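Local coordinates for DNA repair and telomere maintenance protein nbs1 (Schizosaccharomyces pombe, PDB 3HUF), which acts within the MRN complex in DNA double-strand break repair and telomere maintenance, its FHA and BRCT domains in this N-terminal part binding phosphorylated partners such as Ctp1, at residues L202-F205 against K206-K210. Sequence-based numbering, arbitrary orientation.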
loop_
_atom_site.group_PDB
_atom_site.type_symbol
_atom_site.label_atom_id
_atom_site.label_comp_id
_atom_site.label_asym_id
_atom_site.label_seq_id
_atom_site.Cartn_x
_atom_site.Cartn_y
_atom_site.Cartn_z
ATOM N N LEU A 202 -7.923 -5.666 -5.914
ATOM C CA LEU A 202 -9.190 -4.944 -6.025
ATOM C C LEU A 202 -10.339 -5.922 -6.195
ATOM O O LEU A 202 -11.421 -5.688 -5.657
ATOM C CB LEU A 202 -9.173 -3.952 -7.197
ATOM C CG LEU A 202 -8.173 -2.794 -7.093
ATOM C CD1 LEU A 202 -7.910 -2.159 -8.451
ATOM C CD2 LEU A 202 -8.619 -1.725 -6.072
ATOM N N GLU A 203 -10.107 -7.009 -6.931
ATOM C CA GLU A 203 -11.139 -8.032 -7.119
ATOM C C GLU A 203 -11.436 -8.734 -5.806
ATOM O O GLU A 203 -12.590 -9.022 -5.494
ATOM C CB GLU A 203 -10.725 -9.067 -8.176
ATOM C CG GLU A 203 -11.092 -8.687 -9.596
ATOM C CD GLU A 203 -12.575 -8.366 -9.744
ATOM O OE1 GLU A 203 -13.425 -9.248 -9.483
ATOM O OE2 GLU A 203 -12.892 -7.221 -10.118
ATOM N N CYS A 204 -10.374 -9.020 -5.059
ATOM C CA CYS A 204 -10.485 -9.601 -3.731
ATOM C C CYS A 204 -11.339 -8.692 -2.825
ATOM O O CYS A 204 -12.280 -9.152 -2.177
ATOM C CB CYS A 204 -9.083 -9.799 -3.135
ATOM S SG CYS A 204 -9.077 -10.462 -1.440
ATOM N N PHE A 205 -11.015 -7.405 -2.827
ATOM C CA PHE A 205 -11.710 -6.389 -2.036
ATOM C C PHE A 205 -13.195 -6.365 -2.382
ATOM O O PHE A 205 -14.034 -6.530 -1.491
ATOM C CB PHE A 205 -11.058 -5.027 -2.286
ATOM C CG PHE A 205 -11.638 -3.876 -1.466
ATOM C CD1 PHE A 205 -12.374 -4.097 -0.294
ATOM C CD2 PHE A 205 -11.415 -2.567 -1.867
ATOM C CE1 PHE A 205 -12.894 -3.025 0.437
ATOM C CE2 PHE A 205 -11.930 -1.497 -1.139
ATOM C CZ PHE A 205 -12.666 -1.731 0.016
ATOM N N LYS A 206 -13.504 -6.226 -3.677
ATOM C CA LYS A 206 -14.872 -6.163 -4.142
ATOM C C LYS A 206 -15.669 -7.415 -3.761
ATOM O O LYS A 206 -16.853 -7.327 -3.472
ATOM C CB LYS A 206 -14.930 -5.925 -5.655
ATOM C CG LYS A 206 -14.433 -4.535 -6.041
ATOM C CD LYS A 206 -14.660 -4.210 -7.535
ATOM C CE LYS A 206 -13.639 -3.137 -8.020
ATOM N NZ LYS A 206 -14.010 -2.541 -9.349
ATOM N N ASN A 207 -15.008 -8.570 -3.755
ATOM C CA ASN A 207 -15.699 -9.815 -3.424
ATOM C C ASN A 207 -15.938 -9.892 -1.914
ATOM O O ASN A 207 -17.020 -10.293 -1.486
ATOM C CB ASN A 207 -14.928 -11.035 -3.966
ATOM C CG ASN A 207 -15.765 -12.283 -3.998
ATOM O OD1 ASN A 207 -16.759 -12.382 -4.750
ATOM N ND2 ASN A 207 -15.372 -13.271 -3.188
ATOM N N ILE A 208 -14.951 -9.450 -1.121
ATOM C CA ILE A 208 -15.070 -9.437 0.348
ATOM C C ILE A 208 -16.337 -8.733 0.851
ATOM O O ILE A 208 -17.110 -9.310 1.651
ATOM C CB ILE A 208 -13.816 -8.820 1.058
ATOM C CG1 ILE A 208 -12.625 -9.774 0.991
ATOM C CG2 ILE A 208 -14.124 -8.482 2.503
ATOM C CD1 ILE A 208 -11.285 -9.121 1.431
ATOM N N ILE A 209 -16.575 -7.518 0.357
ATOM C CA ILE A 209 -17.693 -6.700 0.832
ATOM C C ILE A 209 -19.065 -7.132 0.293
ATOM O O ILE A 209 -20.092 -6.753 0.867
ATOM C CB ILE A 209 -17.459 -5.179 0.585
ATOM C CG1 ILE A 209 -17.512 -4.851 -0.914
ATOM C CG2 ILE A 209 -16.117 -4.713 1.209
ATOM C CD1 ILE A 209 -17.461 -3.366 -1.217
ATOM N N LYS A 210 -19.091 -7.911 -0.791
ATOM C CA LYS A 210 -20.350 -8.491 -1.327
ATOM C C LYS A 210 -21.029 -9.377 -0.287
ATOM O O LYS A 210 -20.352 -10.125 0.414
ATOM C CB LYS A 210 -20.033 -9.388 -2.523
ATOM C CG LYS A 210 -20.731 -9.063 -3.803
ATOM C CD LYS A 210 -19.708 -8.598 -4.835
ATOM C CE LYS A 210 -20.239 -8.802 -6.250
ATOM N NZ LYS A 210 -19.176 -9.208 -7.205
#
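Phe205 and Ile209, one turn apart on helix 198-209, meet where ring atom CE1 of Phe205 lies 3.7 Å from branch methyl CG2 of Ile209, the two side chains running at a slant to each other. CG of Phe205 stands opposite its own backbone N (chi1 -177°), which sends the ring off the helix toward Val174, Ile175 and Phe169; Ile209 also reaches Phe169. Beside this pair, Cys204 SG comes within 3.9 Å of Ile208 CD1, and both residues touch Asp177. This apolar flank seats helix 198-209 against edge strand 174-176 of the parallel sheet in the first BRCT region and against helices 163-170 and 178-184. An alanine in place of Phe205 would probably open a gap between the helix and strand 174-176, with CG2 of Ile209 losing its contact with the ring and Val174, Ile175 and Phe169 losing a partner that packs on them. Regular i to i+4 backbone bonds tie the turns together: Lys206 N donates to Leu202 O at 2.9 Å and nearly straight (169°), and Ile208 N to Cys204 O at 2.9 Å. Between Ile209 N and Phe205 O the bond is longer, 3.3 Å. The outward flank is looser and polar. Lys206 extends its chain back past the carbonyl of its partner one turn earlier, CG 3.2 Å from Leu202 O, and its ammonium stays 4.9 Å, NZ to OE2, from the carboxylate of Glu203. That separation is too long for a salt bridge, though the opposite charges may still attract weakly. Asn207 belongs to this exposed side as well, its CB lying near the carbonyl oxygens of Glu203 and Cys204 while its amide leads away.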